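Local atomic coordinates of cytochrome c'' (Methylophilus methylotrophus, PDB entry 1GU2), a protein that carries a covalently bound heme c whose iron has two axial histidine ligands, and probably serves in electron transfer. Residues Ala25-Ile28 against Thr29-Lys32; Asp103-Pro106 against Ser107-Ala110; Ile113-Leu116 against Leu117-Lys121. All blocks are in the same frame, centred on the assembly; numbering follows the deposited sequence.

Interaction 1 (Ala25-Ile28 against Thr29-Lys32)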
loop_
_atom_site.group_PDB
_atom_site.type_symbol
_atom_site.label_atom_id
_atom_site.label_comp_id
_atom_site.label_asym_id
_atom_site.label_seq_id
_atom_site.Cartn_x
_atom_site.Cartn_y
_atom_site.Cartn_z
ATOM N N ALA A 25 5.110 -16.233 -2.391
ATOM C CA ALA A 25 3.910 -15.900 -1.630
ATOM C C ALA A 25 4.140 -14.598 -0.917
ATOM O O ALA A 25 5.260 -14.231 -0.603
ATOM C CB ALA A 25 3.621 -17.027 -0.646
ATOM N N PRO A 26 3.067 -13.880 -0.636
ATOM C CA PRO A 26 3.212 -12.611 0.109
ATOM C C PRO A 26 3.817 -12.727 1.493
ATOM O O PRO A 26 3.593 -13.697 2.239
ATOM C CB PRO A 26 1.763 -12.143 0.278
ATOM C CG PRO A 26 0.951 -12.871 -0.686
ATOM C CD PRO A 26 1.693 -14.131 -1.072
ATOM N N SER A 27 4.539 -11.694 1.886
ATOM C CA SER A 27 5.059 -11.516 3.217
ATOM C C SER A 27 4.447 -10.281 3.854
ATOM O O SER A 27 4.772 -9.167 3.420
ATOM C CB SER A 27 6.572 -11.267 3.155
ATOM O OG SER A 27 7.045 -10.880 4.435
ATOM N N ILE A 28 3.592 -10.509 4.837
ATOM C CA ILE A 28 3.044 -9.342 5.503
ATOM C C ILE A 28 4.083 -8.586 6.324
ATOM O O ILE A 28 3.946 -7.363 6.470
ATOM C CB ILE A 28 1.860 -9.791 6.342
ATOM C CG1 ILE A 28 0.729 -9.880 5.274
ATOM C CG2 ILE A 28 1.390 -8.989 7.508
ATOM C CD1 ILE A 28 -0.116 -10.994 5.734
ATOM N N THR A 29 5.101 -9.247 6.821
ATOM C CA THR A 29 6.218 -8.576 7.467
ATOM C C THR A 29 6.900 -7.599 6.519
ATOM O O THR A 29 7.212 -6.433 6.860
ATOM C CB THR A 29 7.224 -9.612 8.007
ATOM O OG1 THR A 29 6.625 -10.409 9.021
ATOM C CG2 THR A 29 8.365 -8.881 8.723
ATOM N N ASP A 30 7.168 -8.090 5.297
ATOM C CA ASP A 30 7.809 -7.181 4.341
ATOM C C ASP A 30 6.887 -6.071 3.924
ATOM O O ASP A 30 7.356 -4.950 3.686
ATOM C CB ASP A 30 8.301 -7.979 3.132
ATOM C CG ASP A 30 9.509 -8.871 3.428
ATOM O OD1 ASP A 30 9.709 -9.785 2.586
ATOM O OD2 ASP A 30 10.211 -8.662 4.432
ATOM N N GLY A 31 5.606 -6.322 3.811
ATOM C CA GLY A 31 4.662 -5.235 3.480
ATOM C C GLY A 31 4.635 -4.169 4.556
ATOM O O GLY A 31 4.607 -2.979 4.217
ATOM N N LYS A 32 4.658 -4.558 5.830
ATOM C CA LYS A 32 4.705 -3.615 6.913
ATOM C C LYS A 32 6.022 -2.821 6.928
ATOM O O LYS A 32 6.056 -1.599 7.141
ATOM C CB LYS A 32 4.480 -4.364 8.262
ATOM C CG LYS A 32 4.464 -3.441 9.450
ATOM C CD LYS A 32 4.236 -4.198 10.751
ATOM C CE LYS A 32 3.880 -3.261 11.880
ATOM N NZ LYS A 32 3.206 -3.996 12.970
HETATM O O HOH W 1 5.785 -12.891 6.894
#

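Interaction 2 (Asp103-Pro106 against Ser107-Ala110)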
loop_
_atom_site.group_PDB
_atom_site.type_symbol
_atom_site.label_atom_id
_atom_site.label_comp_id
_atom_site.label_asym_id
_atom_site.label_seq_id
_atom_site.Cartn_x
_atom_site.Cartn_y
_atom_site.Cartn_z
ATOM N N ASP A 103 6.861 3.055 -10.543
ATOM C CA ASP A 103 5.808 2.157 -10.020
ATOM C C ASP A 103 6.406 1.304 -8.902
ATOM O O ASP A 103 7.592 0.992 -8.825
ATOM C CB ASP A 103 5.222 1.307 -11.130
ATOM C CG ASP A 103 3.826 0.764 -10.851
ATOM O OD1 ASP A 103 3.302 0.957 -9.758
ATOM O OD2 ASP A 103 3.216 0.119 -11.731
ATOM N N CYS A 104 5.511 0.875 -7.997
ATOM C CA CYS A 104 5.928 -0.155 -7.015
ATOM C C CYS A 104 6.041 -1.462 -7.764
ATOM O O CYS A 104 5.352 -1.669 -8.805
ATOM C CB CYS A 104 4.866 -0.222 -5.907
ATOM S SG CYS A 104 4.583 1.320 -4.962
ATOM N N SER A 105 6.891 -2.367 -7.274
ATOM C CA SER A 105 7.024 -3.678 -7.969
ATOM C C SER A 105 5.849 -4.575 -7.652
ATOM O O SER A 105 5.132 -4.363 -6.647
ATOM C CB SER A 105 8.315 -4.344 -7.601
ATOM O OG SER A 105 8.239 -5.027 -6.347
ATOM N N PRO A 106 5.575 -5.580 -8.493
ATOM C CA PRO A 106 4.493 -6.501 -8.190
ATOM C C PRO A 106 4.582 -7.151 -6.814
ATOM O O PRO A 106 3.560 -7.263 -6.104
ATOM C CB PRO A 106 4.601 -7.526 -9.353
ATOM C CG PRO A 106 5.280 -6.834 -10.453
ATOM C CD PRO A 106 6.202 -5.820 -9.821
ATOM N N SER A 107 5.784 -7.568 -6.368
ATOM C CA SER A 107 5.912 -8.135 -5.030
ATOM C C SER A 107 5.657 -7.105 -3.940
ATOM O O SER A 107 5.057 -7.435 -2.914
ATOM C CB SER A 107 7.272 -8.809 -4.811
ATOM O OG SER A 107 8.360 -7.937 -4.966
ATOM N N GLU A 108 6.075 -5.844 -4.094
ATOM C CA GLU A 108 5.766 -4.825 -3.155
ATOM C C GLU A 108 4.261 -4.643 -3.057
ATOM O O GLU A 108 3.738 -4.489 -1.949
ATOM C CB GLU A 108 6.450 -3.479 -3.531
ATOM C CG GLU A 108 7.929 -3.460 -3.324
ATOM C CD GLU A 108 8.602 -2.196 -3.819
ATOM O OE1 GLU A 108 8.117 -1.592 -4.815
ATOM O OE2 GLU A 108 9.624 -1.798 -3.177
ATOM N N LYS A 109 3.545 -4.660 -4.170
ATOM C CA LYS A 109 2.087 -4.472 -4.139
ATOM C C LYS A 109 1.398 -5.651 -3.485
ATOM O O LYS A 109 0.502 -5.495 -2.661
ATOM C CB LYS A 109 1.560 -4.249 -5.575
ATOM C CG LYS A 109 2.030 -2.959 -6.230
ATOM C CD LYS A 109 1.412 -2.804 -7.634
ATOM C CE LYS A 109 1.959 -1.531 -8.244
ATOM N NZ LYS A 109 1.483 -1.368 -9.643
ATOM N N ALA A 110 1.807 -6.886 -3.819
ATOM C CA ALA A 110 1.230 -8.045 -3.173
ATOM C C ALA A 110 1.463 -8.027 -1.675
ATOM O O ALA A 110 0.560 -8.276 -0.863
ATOM C CB ALA A 110 1.829 -9.297 -3.783
#

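Interaction 3 (Ile113-Leu116 against Leu117-Lys121)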
loop_
_atom_site.group_PDB
_atom_site.type_symbol
_atom_site.label_atom_id
_atom_site.label_comp_id
_atom_site.label_asym_id
_atom_site.label_seq_id
_atom_site.Cartn_x
_atom_site.Cartn_y
_atom_site.Cartn_z
ATOM N N ILE A 113 -0.667 -5.078 0.014
ATOM C CA ILE A 113 -2.102 -5.307 0.103
ATOM C C ILE A 113 -2.384 -6.441 1.068
ATOM O O ILE A 113 -3.341 -6.368 1.857
ATOM C CB ILE A 113 -2.743 -5.484 -1.292
ATOM C CG1 ILE A 113 -2.501 -4.274 -2.201
ATOM C CG2 ILE A 113 -4.218 -5.811 -1.124
ATOM C CD1 ILE A 113 -2.961 -4.446 -3.637
ATOM N N ALA A 114 -1.550 -7.464 1.115
ATOM C CA ALA A 114 -1.712 -8.541 2.077
ATOM C C ALA A 114 -1.580 -7.972 3.463
ATOM O O ALA A 114 -2.353 -8.286 4.361
ATOM C CB ALA A 114 -0.683 -9.632 1.828
ATOM N N TYR A 115 -0.617 -7.086 3.683
ATOM C CA TYR A 115 -0.490 -6.413 5.004
ATOM C C TYR A 115 -1.750 -5.626 5.325
ATOM O O TYR A 115 -2.298 -5.662 6.446
ATOM C CB TYR A 115 0.794 -5.542 4.990
ATOM C CG TYR A 115 0.781 -4.527 6.119
ATOM C CD1 TYR A 115 0.777 -4.954 7.436
ATOM C CD2 TYR A 115 0.746 -3.157 5.881
ATOM C CE1 TYR A 115 0.762 -3.994 8.458
ATOM C CE2 TYR A 115 0.727 -2.185 6.879
ATOM C CZ TYR A 115 0.745 -2.660 8.168
ATOM O OH TYR A 115 0.679 -1.768 9.197
ATOM N N LEU A 116 -2.305 -4.865 4.373
ATOM C CA LEU A 116 -3.565 -4.126 4.605
ATOM C C LEU A 116 -4.695 -5.056 5.065
ATOM O O LEU A 116 -5.524 -4.598 5.905
ATOM C CB LEU A 116 -4.011 -3.399 3.367
ATOM C CG LEU A 116 -3.207 -2.192 2.896
ATOM C CD1 LEU A 116 -3.884 -1.571 1.676
ATOM C CD2 LEU A 116 -3.037 -1.136 3.960
ATOM N N LEU A 117 -4.775 -6.276 4.567
ATOM C CA LEU A 117 -5.825 -7.239 4.950
ATOM C C LEU A 117 -5.712 -7.595 6.426
ATOM O O LEU A 117 -6.688 -8.061 7.017
ATOM C CB LEU A 117 -5.775 -8.522 4.118
ATOM C CG LEU A 117 -6.082 -8.405 2.631
ATOM C CD1 LEU A 117 -5.898 -9.722 1.898
ATOM C CD2 LEU A 117 -7.471 -7.844 2.421
ATOM N N THR A 118 -4.561 -7.405 7.041
ATOM C CA THR A 118 -4.355 -7.825 8.397
ATOM C C THR A 118 -4.573 -6.704 9.432
ATOM O O THR A 118 -4.604 -6.993 10.628
ATOM C CB THR A 118 -2.919 -8.339 8.686
ATOM O OG1 THR A 118 -1.947 -7.269 8.603
ATOM C CG2 THR A 118 -2.636 -9.434 7.717
ATOM N N GLU A 119 -4.697 -5.470 8.967
ATOM C CA GLU A 119 -4.843 -4.284 9.817
ATOM C C GLU A 119 -6.308 -3.919 9.868
ATOM O O GLU A 119 -6.934 -3.171 9.147
ATOM C CB GLU A 119 -3.966 -3.125 9.333
ATOM C CG GLU A 119 -2.493 -3.434 9.502
ATOM C CD GLU A 119 -2.024 -3.106 10.888
ATOM O OE1 GLU A 119 -2.768 -3.219 11.873
ATOM O OE2 GLU A 119 -0.852 -2.713 11.047
ATOM N N THR A 120 -7.035 -4.483 10.822
ATOM C CA THR A 120 -8.487 -4.320 10.794
ATOM C C THR A 120 -8.938 -3.453 11.963
ATOM O O THR A 120 -10.138 -3.252 12.142
ATOM C CB THR A 120 -9.205 -5.674 10.873
ATOM O OG1 THR A 120 -8.906 -6.233 12.151
ATOM C CG2 THR A 120 -8.723 -6.701 9.829
ATOM N N LYS A 121 -8.027 -2.983 12.817
ATOM C CA LYS A 121 -8.435 -2.220 13.996
ATOM C C LYS A 121 -7.675 -0.892 14.105
ATOM O O LYS A 121 -6.427 -0.861 14.189
ATOM C CB LYS A 121 -8.197 -3.034 15.273
ATOM C CG LYS A 121 -8.853 -4.413 15.286
ATOM C CD LYS A 121 -10.250 -4.291 15.892
ATOM C CE LYS A 121 -10.918 -5.658 15.958
ATOM N NZ LYS A 121 -12.419 -5.579 15.991
#

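Interaction 1 (Ala25-Ile28 against Thr29-Lys32)
S27 and D30 meet at the first turn of helix 28-36, and the path of the S27 side chain shows how that helix is started. From the backbone, CB of S27 lies against the D30 side chain, 3.5 Å from D30 OD1 and 3.7 Å from D30 CB. One bond further, OG is swung opposite the backbone N of its own residue (chi1 171°), which brings it to the amide of D30 at the helix start. There S27 OG accepts from D30 N at 2.9 Å, with an N-H...O angle of 163°. This is the bond of an N-cap residue: the serine oxygen takes up an amide that has no preceding helical carbonyl to point at. The same hydroxyl also lies 3.8 Å from T29 CB, and a water joins S27 OG and T29 OG1 through two weak bonds.

The main chain takes over from the cap at once. G31 N donates to S27 O at 3.0 Å, and K32 N to I28 O at the same length, the first two i to i+4 bonds of the helix. G31 is buried, about 9 Å from the heme by nearest approach, although most of this turn is exposed.

N111 of helix 106-118 receives the backbone N of S27 on its OD1 and also touches D30. In the conformer described, I28 leans on A114 and T118 of that helix; K32 touches Y115, while P26 rests on V9 and T13 of helix 2-19, which ties the start of helix 28-36 to both neighbours.

Interaction 2 (Asp103-Pro106 against Ser107-Ala110)
K109 runs its aliphatic chain back past the main chain of C104 and S105 to the carboxylate of D103. The lysine is fully extended beyond CG, which lets its amine span that distance. CG of K109 lies 3.4 Å from S105 O, its CE comes equally close to C104 O, and the two charged side chains cross at about a right angle. K109 NZ then forms a salt bridge with D103 OD1 at 3.0 Å, meeting that oxygen on its syn side but 26° out of the carboxylate plane; a weak bond to D103 OD2 accompanies it. D103 OD2 is hydrogen-bonded to T93 OG1 of helix 85-100, which also has a weak bond with K109 NZ, so the carboxylate has a second partner besides the lysine.

S105 occupies the N-cap position of helix 106-118, and P106 opens the helix. E108, three residues after the cap, gives the side-chain-to-backbone half of a capping box: S105 N donates to E108 OE1 at 2.9 Å with an N-H...O angle of 168°, reaching the oxygen on its anti side. The cap's own OG is 3.2 Å from S107 OG, a hydrogen bond in which either serine may donate. Ordinary helical bonding follows, K109 N to S105 O and A110 N to P106 O at 2.9 Å.

Between the salt bridge and the cap sits C104, whose SG forms the disulfide with C96 and so fastens this turn to helix 85-100. Its CB is 3.7 Å from E108 OE1, and its side chain lies about 5 Å from the heme. F34 of helix 28-36 touches both C104 and E108.

Interaction 3 (Ile113-Leu116 against Leu117-Lys121)
With CG of Y115 opposite its own backbone N (chi1 163°) and the E119 chain bent at chi2 (-85°), the phenol and the carboxylate are brought together at the end of the helix. Y115 OH donates to E119 OE2 at 2.6 Å, a short bond that uses the anti lone pair of the acceptor. CG of E119 lies against the ring, 3.5 Å from Y115 CE1, while ring and carboxylate planes stand 73° apart.

Over the last turn of helix 106-118 the bonding loosens. L117 N donates to I113 O at 3.1 Å and weakly to A114 O. T118 N bonds to Y115 O and E119 N to L116 O at 3.3 Å, both i to i+3 with donors above the carbonyl plane; E119 N keeps a weak bond to Y115 O. The T118 hydroxyl grips Y115 O too: OG1 donates to it at 2.7 Å, in the carbonyl plane and on a lone pair. This C-terminal helix packs on the N-terminal helix 2-19, as in the cytochrome c fold to whose clan the family belongs: I113 touches A5, V9 and Y12, and L117 touches V2. A phenylalanine in place of Y115 would probably leave E119 OE2 without its hydroxyl donor and the carboxylate freer to turn.

P57, from a loop, touches Y115, L116 and E119 together, and the L116 side chain is about 5 Å from the heme.

How the interactions relate
Along the chain, interaction 1 comes first, starting helix 28-36; interactions 2 and 3 follow at the beginning and end of helix 106-118, their centres about 16 Å apart. Interaction 1 lies beside that helix, with centres about 11 Å from interaction 2 and 10 Å from interaction 3. Its contact with interaction 2 is slight, P26 CB to A110 O at 4.2 Å. With interaction 3 it packs more fully: K32 CB reaches Y115 CE1 at 3.7 Å, and one of the two I28 conformers adds further contacts. The start of one helix is thus seated on the C-terminal half of another, in a monomer whose heme lies close to both helices.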